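Local coordinates for SusD homolog (Bacteroides thetaiotaomicron, PDB 4MRU), which is a SusD-like outer-membrane lipoprotein that probably binds mucin O-glycans at the surface of a gut bacterium, at residues 161-165 with 199-203; 231-235 with 325-330; 174-179 with 191-196. All blocks are in the same frame, centred on the assembly; numbering follows the deposited sequence. Where two conformers were deposited one is given.

Contact 1: residues 161-165 with 199-203; sequences QELEE and LHSLQ. With EDO (1,2-ethanediol), chain E.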
ATOM      1  N   GLN A 161       3.153   6.222  19.655  1.00 23.02           N
ATOM      2  CA  GLN A 161       2.632   6.674  20.939  1.00 24.89           C
ATOM      3  C   GLN A 161       1.104   6.747  20.906  1.00 24.27           C
ATOM      4  O   GLN A 161       0.418   6.242  21.810  1.00 22.28           O
ATOM      5  CB  GLN A 161       3.268   8.018  21.289  1.00 26.41           C
ATOM      6  CG  GLN A 161       2.938   8.615  22.642  1.00 36.42           C
ATOM      7  CD  GLN A 161       3.446  10.052  22.725  1.00 50.78           C
ATOM      8  OE1 GLN A 161       4.432  10.429  22.063  1.00 63.06           O
ATOM      9  NE2 GLN A 161       2.747  10.871  23.481  1.00 58.62           N
ATOM     10  N   GLU A 162       0.552   7.273  19.825  1.00 24.58           N
ATOM     11  CA  GLU A 162      -0.912   7.338  19.689  1.00 24.41           C
ATOM     12  C   GLU A 162      -1.589   5.953  19.555  1.00 23.48           C
ATOM     13  O   GLU A 162      -2.684   5.739  20.105  1.00 22.63           O
ATOM     14  CB  GLU A 162      -1.287   8.233  18.502  1.00 25.47           C
ATOM     15  CG  GLU A 162      -0.888   9.693  18.718  1.00 26.60           C
ATOM     16  CD  GLU A 162      -1.016  10.544  17.480  1.00 31.55           C
ATOM     17  OE1 GLU A 162      -1.038   9.972  16.347  1.00 30.65           O
ATOM     18  OE2 GLU A 162      -1.035  11.796  17.638  1.00 28.06           O
ATOM     19  N   LEU A 163      -0.972   5.020  18.842  1.00 21.36           N
ATOM     20  CA  LEU A 163      -1.540   3.692  18.763  1.00 21.39           C
ATOM     21  C   LEU A 163      -1.606   3.058  20.154  1.00 20.74           C
ATOM     22  O   LEU A 163      -2.606   2.376  20.463  1.00 23.84           O
ATOM     23  CB  LEU A 163      -0.767   2.788  17.800  1.00 21.14           C
ATOM     24  CG  LEU A 163      -0.969   3.239  16.354  1.00 23.27           C
ATOM     25  CD1 LEU A 163      -0.104   2.413  15.417  1.00 23.71           C
ATOM     26  CD2 LEU A 163      -2.447   3.188  15.971  1.00 22.09           C
ATOM     27  N   GLU A 164      -0.568   3.238  20.970  1.00 22.46           N
ATOM     28  CA  GLU A 164      -0.600   2.687  22.342  1.00 25.80           C
ATOM     29  C   GLU A 164      -1.669   3.321  23.169  1.00 23.24           C
ATOM     30  O   GLU A 164      -2.347   2.645  23.964  1.00 21.60           O
ATOM     31  CB  GLU A 164       0.735   2.846  23.053  1.00 32.93           C
ATOM     32  CG  GLU A 164       1.723   1.762  22.681  1.00 53.91           C
ATOM     33  CD  GLU A 164       2.728   1.480  23.777  1.00 61.45           C
ATOM     34  OE1 GLU A 164       2.880   2.311  24.697  1.00 57.97           O
ATOM     35  OE2 GLU A 164       3.350   0.406  23.699  1.00 70.58           O
ATOM     36  N   GLU A 165      -1.817   4.627  23.037  1.00 21.61           N
ATOM     37  CA  GLU A 165      -2.888   5.332  23.756  1.00 24.67           C
ATOM     38  C   GLU A 165      -4.275   4.831  23.312  1.00 22.98           C
ATOM     39  O   GLU A 165      -5.140   4.587  24.156  1.00 23.14           O
ATOM     40  CB  GLU A 165      -2.823   6.825  23.534  1.00 27.24           C
ATOM     41  CG  GLU A 165      -1.674   7.529  24.216  1.00 33.97           C
ATOM     42  CD  GLU A 165      -1.390   8.928  23.642  1.00 36.59           C
ATOM     43  OE1 GLU A 165      -2.127   9.458  22.761  1.00 35.63           O
ATOM     44  OE2 GLU A 165      -0.398   9.501  24.087  1.00 32.89           O
ATOM     45  N   LEU A 199      -5.254  -2.881  15.058  1.00 18.82           N
ATOM     46  CA  LEU A 199      -4.253  -1.928  15.591  1.00 19.00           C
ATOM     47  C   LEU A 199      -2.894  -2.580  15.781  1.00 18.96           C
ATOM     48  O   LEU A 199      -1.855  -2.010  15.426  1.00 18.55           O
ATOM     49  CB  LEU A 199      -4.757  -1.354  16.911  1.00 19.22           C
ATOM     50  CG  LEU A 199      -3.985  -0.269  17.627  1.00 23.64           C
ATOM     51  CD1 LEU A 199      -4.966   0.539  18.468  1.00 22.46           C
ATOM     52  CD2 LEU A 199      -2.888  -0.851  18.489  1.00 23.23           C
ATOM     53  N   HIS A 200      -2.892  -3.775  16.353  1.00 17.59           N
ATOM     54  CA  HIS A 200      -1.627  -4.523  16.528  1.00 17.61           C
ATOM     55  C   HIS A 200      -0.966  -4.911  15.200  1.00 18.57           C
ATOM     56  O   HIS A 200       0.262  -4.939  15.084  1.00 17.85           O
ATOM     57  CB  HIS A 200      -1.867  -5.743  17.385  1.00 17.54           C
ATOM     58  CG  HIS A 200      -2.393  -5.413  18.742  1.00 18.41           C
ATOM     59  ND1 HIS A 200      -3.339  -6.195  19.390  1.00 19.51           N
ATOM     60  CD2 HIS A 200      -2.185  -4.341  19.538  1.00 21.37           C
ATOM     61  CE1 HIS A 200      -3.621  -5.645  20.557  1.00 21.98           C
ATOM     62  NE2 HIS A 200      -2.962  -4.505  20.651  1.00 24.50           N
ATOM     63  N   SER A 201      -1.780  -5.238  14.213  1.00 20.90           N
ATOM     64  CA  SER A 201      -1.286  -5.552  12.899  1.00 20.79           C
ATOM     65  C   SER A 201      -0.626  -4.299  12.246  1.00 19.86           C
ATOM     66  O   SER A 201       0.404  -4.392  11.649  1.00 19.66           O
ATOM     67  CB  SER A 201      -2.420  -6.108  12.030  1.00 18.84           C
ATOM     68  OG  SER A 201      -3.049  -7.217  12.672  1.00 21.45           O
ATOM     69  N   LEU A 202      -1.246  -3.143  12.408  1.00 18.01           N
ATOM     70  CA  LEU A 202      -0.670  -1.899  11.903  1.00 17.13           C
ATOM     71  C   LEU A 202       0.632  -1.575  12.617  1.00 19.76           C
ATOM     72  O   LEU A 202       1.577  -1.127  11.965  1.00 18.83           O
ATOM     73  CB  LEU A 202      -1.638  -0.760  12.110  1.00 19.68           C
ATOM     74  CG  LEU A 202      -1.306   0.620  11.549  1.00 19.50           C
ATOM     75  CD1 LEU A 202      -1.040   0.545  10.061  1.00 21.90           C
ATOM     76  CD2 LEU A 202      -2.451   1.581  11.855  1.00 23.61           C
ATOM     77  N   GLN A 203       0.688  -1.774  13.941  1.00 16.97           N
ATOM     78  CA  GLN A 203       1.951  -1.607  14.677  1.00 19.23           C
ATOM     79  C   GLN A 203       3.041  -2.523  14.104  1.00 19.56           C
ATOM     80  O   GLN A 203       4.183  -2.108  13.948  1.00 22.79           O
ATOM     81  CB  GLN A 203       1.793  -1.906  16.147  1.00 20.00           C
ATOM     82  CG  GLN A 203       0.957  -0.918  16.932  1.00 23.02           C
ATOM     83  CD  GLN A 203       0.606  -1.443  18.336  1.00 23.09           C
ATOM     84  OE1 GLN A 203       0.267  -2.619  18.521  1.00 25.80           O
ATOM     85  NE2 GLN A 203       0.695  -0.557  19.328  1.00 24.77           N
TER
HETATM   86  C1  EDO E 603       0.658  -2.209  22.571  1.00 23.22           C
HETATM   87  O1  EDO E 603      -0.328  -1.442  21.880  1.00 28.91           O
HETATM   88  C2  EDO E 603       0.603  -3.625  22.049  1.00 29.98           C
HETATM   89  O2  EDO E 603       1.241  -3.598  20.779  1.00 25.37           O
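Leu-163 and Leu-199 lie alongside each other, pointing opposite ways, an instructive case of antiparallel helices meeting through leucines and the aliphatic part of a glutamine. The two segments run at 161° to each other with their axes 10.7 Å apart, and no hydrogen bond links them. Leu-163 divides its two methyls between neighbours: CD2 lies 4.1 Å from CG of Leu-199, while CD1 rests 3.8 Å from CG of Gln-203. On Leu-199, chi1 of -175° sets CG anti to the backbone N and brings both methyls to the carbonyl oxygen of Leu-163, CD1 at 3.6 Å from that O.

Gln-203 plays two roles. Its extended chain gives an aliphatic flank to Leu-163, and its amide reaches an ethanediol, probably from the crystallisation liquor. OE1 accepts from ethanediol O2 at 2.6 Å, while NE2 donates to ethanediol O1 at 2.9 Å and a nearly straight 166°. In the crystal, a partner at each end probably holds the amide's rotation; its OE1 also lies in plane at the edge of the His-200 ring. With an alanine in place of Gln-203, Leu-163 CD1 would probably lose its methylene neighbour and the diol both hydrogen bonds to the amide.

The contact joins helices 152-173 and 192-209, a near-antiparallel pair consistent with the family's TPR-like fold. Helix 104-125 receives Leu-163 on Leu-112, whereas helix 216-229 takes Gln-203 on Ala-226.

Contact 2: residues 231-235 with 325-330; sequences VIEKN and MTASEV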
ATOM      1  N   VAL A 231      -2.596 -10.253  16.751  1.00 20.85           N
ATOM      2  CA  VAL A 231      -2.738  -9.672  15.419  1.00 20.95           C
ATOM      3  C   VAL A 231      -3.777 -10.480  14.642  1.00 21.51           C
ATOM      4  O   VAL A 231      -4.250 -11.515  15.129  1.00 21.70           O
ATOM      5  CB  VAL A 231      -1.404  -9.638  14.655  1.00 19.53           C
ATOM      6  CG1 VAL A 231      -0.448  -8.618  15.281  1.00 22.58           C
ATOM      7  CG2 VAL A 231      -0.727 -11.031  14.614  1.00 18.16           C
ATOM      8  N   ILE A 232      -4.157  -9.980  13.463  1.00 20.34           N
ATOM      9  CA  ILE A 232      -5.093 -10.658  12.585  1.00 19.07           C
ATOM     10  C   ILE A 232      -4.466 -11.960  12.078  1.00 21.12           C
ATOM     11  O   ILE A 232      -3.420 -11.950  11.430  1.00 22.55           O
ATOM     12  CB  ILE A 232      -5.485  -9.749  11.384  1.00 19.74           C
ATOM     13  CG1 ILE A 232      -6.219  -8.496  11.862  1.00 19.09           C
ATOM     14  CG2 ILE A 232      -6.330 -10.499  10.380  1.00 18.52           C
ATOM     15  CD1 ILE A 232      -6.323  -7.410  10.811  1.00 22.08           C
ATOM     16  N   GLU A 233      -5.129 -13.081  12.379  1.00 19.74           N
ATOM     17  CA  GLU A 233      -4.626 -14.427  12.017  1.00 21.86           C
ATOM     18  C   GLU A 233      -5.602 -15.235  11.175  1.00 23.19           C
ATOM     19  O   GLU A 233      -5.223 -16.227  10.585  1.00 25.12           O
ATOM     20  CB  GLU A 233      -4.292 -15.220  13.271  1.00 20.97           C
ATOM     21  CG  GLU A 233      -3.086 -14.713  14.004  1.00 23.08           C
ATOM     22  CD  GLU A 233      -2.661 -15.634  15.157  1.00 28.02           C
ATOM     23  OE1 GLU A 233      -3.417 -15.753  16.113  1.00 37.00           O
ATOM     24  OE2 GLU A 233      -1.578 -16.220  15.102  1.00 30.64           O
ATOM     25  N   LYS A 234      -6.859 -14.810  11.134  1.00 24.26           N
ATOM     26  CA  LYS A 234      -7.898 -15.473  10.405  1.00 25.53           C
ATOM     27  C   LYS A 234      -8.491 -14.511   9.414  1.00 23.99           C
ATOM     28  O   LYS A 234      -8.617 -13.336   9.727  1.00 21.15           O
ATOM     29  CB  LYS A 234      -9.047 -15.866  11.354  1.00 30.23           C
ATOM     30  CG  LYS A 234      -8.725 -16.881  12.430  1.00 49.51           C
ATOM     31  CD  LYS A 234      -9.947 -17.163  13.297  1.00 49.78           C
ATOM     32  CE  LYS A 234     -10.628 -15.877  13.763  1.00 62.73           C
ATOM     33  NZ  LYS A 234     -11.601 -16.078  14.864  1.00 69.75           N
ATOM     34  N   ASN A 235      -8.875 -14.993   8.242  1.00 19.34           N
ATOM     35  CA  ASN A 235      -9.459 -14.120   7.249  1.00 19.32           C
ATOM     36  C   ASN A 235     -10.773 -13.431   7.719  1.00 21.95           C
ATOM     37  O   ASN A 235     -11.115 -12.361   7.275  1.00 21.27           O
ATOM     38  CB  ASN A 235      -9.687 -14.904   5.962  1.00 18.57           C
ATOM     39  CG  ASN A 235      -8.427 -14.957   5.102  1.00 21.26           C
ATOM     40  OD1 ASN A 235      -7.732 -13.950   4.912  1.00 22.95           O
ATOM     41  ND2 ASN A 235      -8.132 -16.121   4.575  1.00 21.57           N
HETATM   42  N   MSE A 325      -6.243  -4.503   5.572  1.00 18.98           N
HETATM   43  CA  MSE A 325      -5.209  -5.355   6.141  0.50 20.32           C
HETATM   44  C   MSE A 325      -5.760  -6.736   6.279  1.00 20.52           C
HETATM   45  O   MSE A 325      -6.851  -6.932   6.795  1.00 21.61           O
HETATM   46  CB  MSE A 325      -4.778  -4.806   7.498  0.50 21.40           C
HETATM   47  CG  MSE A 325      -3.797  -5.811   8.107  0.50 32.85           C
HETATM   48 SE   MSE A 325      -1.900  -5.360   8.182  0.38 38.20          SE
HETATM   49  CE  MSE A 325      -2.172  -3.486   8.774  0.50 41.55           C
ATOM     50  N   THR A 326      -4.983  -7.716   5.798  1.00 23.69           N
ATOM     51  CA  THR A 326      -5.408  -9.097   5.835  1.00 17.52           C
ATOM     52  C   THR A 326      -4.472 -10.004   6.637  1.00 18.08           C
ATOM     53  O   THR A 326      -3.299  -9.708   6.896  1.00 19.20           O
ATOM     54  CB  THR A 326      -5.466  -9.700   4.439  1.00 18.59           C
ATOM     55  OG1 THR A 326      -4.118  -9.801   3.927  1.00 21.51           O
ATOM     56  CG2 THR A 326      -6.370  -8.877   3.541  1.00 15.64           C
ATOM     57  N   ALA A 327      -5.031 -11.126   7.026  1.00 18.55           N
ATOM     58  CA  ALA A 327      -4.264 -12.195   7.675  1.00 20.30           C
ATOM     59  C   ALA A 327      -3.060 -12.610   6.860  1.00 16.83           C
ATOM     60  O   ALA A 327      -2.019 -12.867   7.424  1.00 17.72           O
ATOM     61  CB  ALA A 327      -5.158 -13.385   7.934  1.00 20.35           C
ATOM     62  N   SER A 328      -3.181 -12.683   5.539  1.00 17.12           N
ATOM     63  CA  SER A 328      -2.026 -13.023   4.690  0.50 17.23           C
ATOM     64  C   SER A 328      -0.892 -12.019   4.867  1.00 19.01           C
ATOM     65  O   SER A 328       0.259 -12.391   5.064  1.00 17.58           O
ATOM     66  CB  SER A 328      -2.422 -13.085   3.212  0.50 17.32           C
ATOM     67  OG  SER A 328      -1.321 -13.417   2.409  0.50 17.58           O
ATOM     68  N   GLU A 329      -1.214 -10.737   4.851  1.00 16.99           N
ATOM     69  CA  GLU A 329      -0.169  -9.693   4.999  1.00 17.30           C
ATOM     70  C   GLU A 329       0.536  -9.829   6.345  1.00 16.21           C
ATOM     71  O   GLU A 329       1.776  -9.784   6.456  1.00 16.63           O
ATOM     72  CB  GLU A 329      -0.732  -8.274   4.846  1.00 19.84           C
ATOM     73  CG  GLU A 329       0.353  -7.185   5.066  1.00 24.22           C
ATOM     74  CD  GLU A 329      -0.109  -5.698   5.116  1.00 26.59           C
ATOM     75  OE1 GLU A 329      -1.271  -5.359   4.800  1.00 27.90           O
ATOM     76  OE2 GLU A 329       0.739  -4.849   5.502  1.00 28.64           O
ATOM     77  N   VAL A 330      -0.249 -10.055   7.392  1.00 19.65           N
ATOM     78  CA  VAL A 330       0.306 -10.220   8.747  1.00 18.56           C
ATOM     79  C   VAL A 330       1.222 -11.447   8.832  1.00 17.59           C
ATOM     80  O   VAL A 330       2.299 -11.375   9.393  1.00 22.64           O
ATOM     81  CB  VAL A 330      -0.839 -10.309   9.786  1.00 17.61           C
ATOM     82  CG1 VAL A 330      -0.338 -10.806  11.140  1.00 18.52           C
ATOM     83  CG2 VAL A 330      -1.450  -8.948   9.944  1.00 18.62           C
TER
HETATM   84  O   HOH W   1      -1.955 -13.743   9.929  1.00 20.42           O
HETATM   85  O   HOH W   2      -5.609 -13.016   3.803  1.00 21.07           O
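Val-330 of helix 327-339 packs closely against the loop at Val-231 and Ile-232. Its CG1, placed anti to the backbone N by a chi1 of 166°, touches CG2 of Val-231 at 3.5 Å and the carbonyl O of Ile-232 at 3.3 Å. Ile-232 turns its CG2 to the first turn of the helix, 3.7 Å from Ala-327 N. The methyl of Ala-327 completes this tight part: CB lies 3.8 Å from the carbonyl carbon of Glu-233, and the loop backbone bends over it.

The outer side is looser and wetter. The side chains of Glu-233 and Lys-234 start out away from the helix, though the Glu-233 carboxylate makes a salt bridge with Arg-334, further along that helix. No direct hydrogen bond joins the segments; instead one water donates to Ile-232 O at 2.8 Å and to Ala-327 O at 2.7 Å. Asn-235 OD1 accepts a hydrogen bond from a second water, which in turn accepts from Ser-328 N, while Asn-235 ND2 binds Glu-361.

Thr-326 acts as N-cap, its OG1 accepting from Glu-329 N at 3.2 Å. The capped helix start touches both helix 192-209, where Val-330 meets Ser-201, and helix 348-363, where Ala-327 meets Leu-358; strand 322-325 leads into it, paired with strand 239-241.

Contact 3: residues 174-179 with 191-196; sequences MTEGNS and KLQQWR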
HETATM    1  N   MSE A 174     -13.557  -2.136  26.397  1.00 30.52           N
HETATM    2  CA  MSE A 174     -14.270  -3.110  25.594  1.00 33.71           C
HETATM    3  C   MSE A 174     -15.032  -4.091  26.454  1.00 31.40           C
HETATM    4  O   MSE A 174     -14.670  -4.410  27.603  1.00 25.54           O
HETATM    5  CB  MSE A 174     -13.276  -3.854  24.740  1.00 32.43           C
HETATM    6  CG  MSE A 174     -12.463  -4.922  25.465  1.00 30.66           C
HETATM    7 SE   MSE A 174     -11.111  -5.278  24.078  0.75 41.44          SE
HETATM    8  CE  MSE A 174      -9.961  -6.468  25.206  1.00 38.13           C
ATOM      9  N   THR A 175     -16.122  -4.563  25.881  1.00 28.92           N
ATOM     10  CA  THR A 175     -16.945  -5.533  26.517  1.00 26.91           C
ATOM     11  C   THR A 175     -17.391  -6.569  25.497  1.00 28.24           C
ATOM     12  O   THR A 175     -17.210  -6.441  24.261  1.00 25.06           O
ATOM     13  CB  THR A 175     -18.208  -4.896  27.122  1.00 30.71           C
ATOM     14  OG1 THR A 175     -19.117  -4.573  26.061  1.00 31.46           O
ATOM     15  CG2 THR A 175     -17.884  -3.621  27.967  1.00 30.94           C
ATOM     16  N   GLU A 176     -17.999  -7.597  26.043  1.00 25.99           N
ATOM     17  CA  GLU A 176     -18.834  -8.475  25.275  1.00 26.81           C
ATOM     18  C   GLU A 176     -20.174  -7.779  24.962  1.00 24.11           C
ATOM     19  O   GLU A 176     -20.567  -6.769  25.587  1.00 24.40           O
ATOM     20  CB  GLU A 176     -19.009  -9.770  26.070  1.00 30.96           C
ATOM     21  CG  GLU A 176     -19.815 -10.854  25.393  1.00 36.01           C
ATOM     22  CD  GLU A 176     -19.254 -11.222  24.041  1.00 34.65           C
ATOM     23  OE1 GLU A 176     -18.219 -11.945  23.979  1.00 35.84           O
ATOM     24  OE2 GLU A 176     -19.848 -10.774  23.043  1.00 36.47           O
ATOM     25  N   GLY A 177     -20.868  -8.308  23.981  1.00 24.99           N
ATOM     26  CA  GLY A 177     -22.073  -7.679  23.484  1.00 24.92           C
ATOM     27  C   GLY A 177     -21.789  -6.401  22.720  1.00 25.04           C
ATOM     28  O   GLY A 177     -20.688  -6.199  22.223  1.00 26.58           O
ATOM     29  N   ASN A 178     -22.807  -5.547  22.616  1.00 28.73           N
ATOM     30  CA  ASN A 178     -22.691  -4.302  21.859  1.00 29.29           C
ATOM     31  C   ASN A 178     -21.773  -3.300  22.496  1.00 29.85           C
ATOM     32  O   ASN A 178     -21.829  -3.103  23.716  1.00 24.06           O
ATOM     33  CB  ASN A 178     -24.045  -3.597  21.741  1.00 29.40           C
ATOM     34  CG  ASN A 178     -24.995  -4.304  20.815  1.00 35.19           C
ATOM     35  OD1 ASN A 178     -24.623  -5.182  20.048  1.00 36.30           O
ATOM     36  ND2 ASN A 178     -26.248  -3.926  20.900  1.00 47.73           N
ATOM     37  N   SER A 179     -20.991  -2.608  21.668  1.00 25.36           N
ATOM     38  CA  SER A 179     -20.142  -1.496  22.139  1.00 24.21           C
ATOM     39  C   SER A 179     -20.854  -0.170  22.020  1.00 24.21           C
ATOM     40  O   SER A 179     -20.430   0.809  22.593  1.00 27.19           O
ATOM     41  CB  SER A 179     -18.872  -1.420  21.306  1.00 22.11           C
ATOM     42  OG  SER A 179     -19.210  -1.072  19.963  1.00 22.87           O
ATOM     43  N   LYS A 191     -17.084  -3.923  16.734  1.00 22.60           N
ATOM     44  CA  LYS A 191     -16.396  -4.960  17.488  1.00 22.91           C
ATOM     45  C   LYS A 191     -14.999  -4.508  17.874  1.00 23.52           C
ATOM     46  O   LYS A 191     -14.043  -4.595  17.094  1.00 22.83           O
ATOM     47  CB  LYS A 191     -16.376  -6.282  16.683  1.00 25.46           C
ATOM     48  CG  LYS A 191     -15.849  -7.489  17.451  1.00 25.43           C
ATOM     49  CD  LYS A 191     -16.937  -8.077  18.347  1.00 28.00           C
ATOM     50  CE  LYS A 191     -16.400  -9.226  19.178  1.00 30.19           C
ATOM     51  NZ  LYS A 191     -17.393  -9.545  20.241  1.00 33.44           N
ATOM     52  N   LEU A 192     -14.878  -4.017  19.104  1.00 24.15           N
ATOM     53  CA  LEU A 192     -13.634  -3.417  19.554  1.00 23.08           C
ATOM     54  C   LEU A 192     -12.491  -4.427  19.620  1.00 23.02           C
ATOM     55  O   LEU A 192     -11.331  -4.066  19.424  1.00 23.75           O
ATOM     56  CB  LEU A 192     -13.835  -2.773  20.915  1.00 22.49           C
ATOM     57  CG  LEU A 192     -14.927  -1.699  21.011  1.00 23.81           C
ATOM     58  CD1 LEU A 192     -14.822  -1.013  22.358  1.00 26.74           C
ATOM     59  CD2 LEU A 192     -14.878  -0.666  19.887  1.00 25.23           C
ATOM     60  N   GLN A 193     -12.806  -5.695  19.878  1.00 22.37           N
ATOM     61  CA  GLN A 193     -11.812  -6.769  19.870  1.00 22.47           C
ATOM     62  C   GLN A 193     -11.121  -6.863  18.528  1.00 19.49           C
ATOM     63  O   GLN A 193      -9.911  -7.052  18.430  1.00 19.88           O
ATOM     64  CB  GLN A 193     -12.494  -8.126  20.249  1.00 25.50           C
ATOM     65  CG  GLN A 193     -13.000  -8.189  21.683  1.00 31.01           C
ATOM     66  CD  GLN A 193     -14.231  -7.296  22.003  1.00 32.21           C
ATOM     67  OE1 GLN A 193     -14.933  -6.812  21.107  1.00 22.14           O
ATOM     68  NE2 GLN A 193     -14.478  -7.079  23.303  1.00 31.74           N
ATOM     69  N   GLN A 194     -11.892  -6.717  17.457  1.00 22.42           N
ATOM     70  CA  GLN A 194     -11.311  -6.768  16.111  1.00 20.35           C
ATOM     71  C   GLN A 194     -10.510  -5.509  15.827  1.00 19.65           C
ATOM     72  O   GLN A 194      -9.466  -5.601  15.200  1.00 22.80           O
ATOM     73  CB  GLN A 194     -12.394  -6.995  15.048  1.00 20.80           C
ATOM     74  CG  GLN A 194     -12.894  -8.435  15.043  1.00 23.08           C
ATOM     75  CD  GLN A 194     -14.017  -8.624  14.056  1.00 29.40           C
ATOM     76  OE1 GLN A 194     -14.962  -7.823  14.001  1.00 25.55           O
ATOM     77  NE2 GLN A 194     -13.899  -9.640  13.232  1.00 28.31           N
ATOM     78  N   TRP A 195     -10.992  -4.336  16.269  1.00 20.65           N
ATOM     79  CA  TRP A 195     -10.186  -3.111  16.159  1.00 19.43           C
ATOM     80  C   TRP A 195      -8.820  -3.288  16.832  1.00 22.46           C
ATOM     81  O   TRP A 195      -7.813  -2.813  16.282  1.00 20.17           O
ATOM     82  CB  TRP A 195     -10.917  -1.889  16.716  1.00 21.30           C
ATOM     83  CG  TRP A 195     -11.905  -1.340  15.762  1.00 19.29           C
ATOM     84  CD1 TRP A 195     -13.255  -1.368  15.860  1.00 21.32           C
ATOM     85  CD2 TRP A 195     -11.602  -0.725  14.503  1.00 20.79           C
ATOM     86  NE1 TRP A 195     -13.835  -0.773  14.759  1.00 22.81           N
ATOM     87  CE2 TRP A 195     -12.843  -0.381  13.897  1.00 21.31           C
ATOM     88  CE3 TRP A 195     -10.415  -0.464  13.815  1.00 19.44           C
ATOM     89  CZ2 TRP A 195     -12.915   0.219  12.639  1.00 24.73           C
ATOM     90  CZ3 TRP A 195     -10.482   0.136  12.546  1.00 22.90           C
ATOM     91  CH2 TRP A 195     -11.725   0.510  11.991  1.00 23.56           C
ATOM     92  N   ARG A 196      -8.740  -4.012  17.960  1.00 20.93           N
ATOM     93  CA  ARG A 196      -7.411  -4.225  18.576  1.00 24.77           C
ATOM     94  C   ARG A 196      -6.482  -5.119  17.730  1.00 19.60           C
ATOM     95  O   ARG A 196      -5.290  -4.847  17.628  1.00 21.06           O
ATOM     96  CB  ARG A 196      -7.518  -4.797  19.997  1.00 23.36           C
ATOM     97  CG  ARG A 196      -8.164  -3.785  20.943  1.00 25.16           C
ATOM     98  CD  ARG A 196      -8.049  -4.246  22.386  1.00 27.74           C
ATOM     99  NE  ARG A 196      -6.676  -4.130  22.800  1.00 25.81           N
ATOM    100  CZ  ARG A 196      -5.961  -5.071  23.399  1.00 30.46           C
ATOM    101  NH1 ARG A 196      -6.471  -6.248  23.709  1.00 31.70           N
ATOM    102  NH2 ARG A 196      -4.708  -4.800  23.712  1.00 28.44           N
TER
HETATM  103  O   HOH W   3     -18.216  -7.583  21.993  1.00 30.11           O
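Gln-193 and Thr-175 form the one direct hydrogen bond of this contact: NE2 of the glutamine donates to the threonine carbonyl O over 3.0 Å, bent to 147°. The donor stands above the carbonyl plane, so the amide comes down over the C=O group, and the bend at chi2 of Gln-193 (70°) brings its end round to the loop. The same NE2 lies close to CB and CG of Met-174, a selenomethionine, whose chain passes the amide obliquely.

Apolar contacts surround this bond. Met-174 CB rests 4.0 Å from CB of Leu-192, and its extended chain meets Arg-196 at about a right angle, with SE at 3.6 Å from the arginine CD. Ser-179 adds its CB, 4.0 Å from CG of Leu-192, at the other end of segment 174-179.

A looser charged pair flanks them. Lys-191 NZ and Glu-176 OE2 make a long salt bridge of 3.9 Å, and NZ also donates to a water at 2.8 Å that sits beside the carbonyl oxygens of Thr-175 and Gly-177.

A second shell positions these groups. Gly-177 N donates to Glu-176 OE2 over 2.8 Å in a nearly straight bond, steadying the carboxylate that faces the lysine. Thr-175 OG1 closes onto the carbonyl O of Glu-176, and Ser-179 OG is tied to Gly-190 O, just before Lys-191 at the N-cap position. Arg-196 is anchored by its salt bridge to Asp-167, which steadies the chain that Met-174 touches.

The chemistry is therefore that of a surface loop. Several modest, partly hydrated interactions share the work; the ion pair is long and has water beside it, which would probably weaken its attraction. Residues 174-177 also touch a crystal neighbour, so the loop's conformation may owe something to the lattice.

In the fold
Contacts 1 and 2 are buried, whereas contact 3 lies at the surface, its centre about 27 Å from the centre of the chain. Helix 192-209 is the shared element: contact 3 holds the loop before it against its first turns, contact 1 packs its middle on helix 152-173, and contact 2 touches it through Ser-201, whose OG probably hydrogen-bonds Ile-232 N. Contacts 1 and 3 adjoin in sequence without touching otherwise; contacts 2 and 3 have their nearest atoms about 5 Å apart. The chemistry differs with place: contact 1 relies on leucines and a glutamine flank, contact 2 combines apolar packing with bridging waters, and contact 3 brings in a side-chain hydrogen bond and a long ion pair.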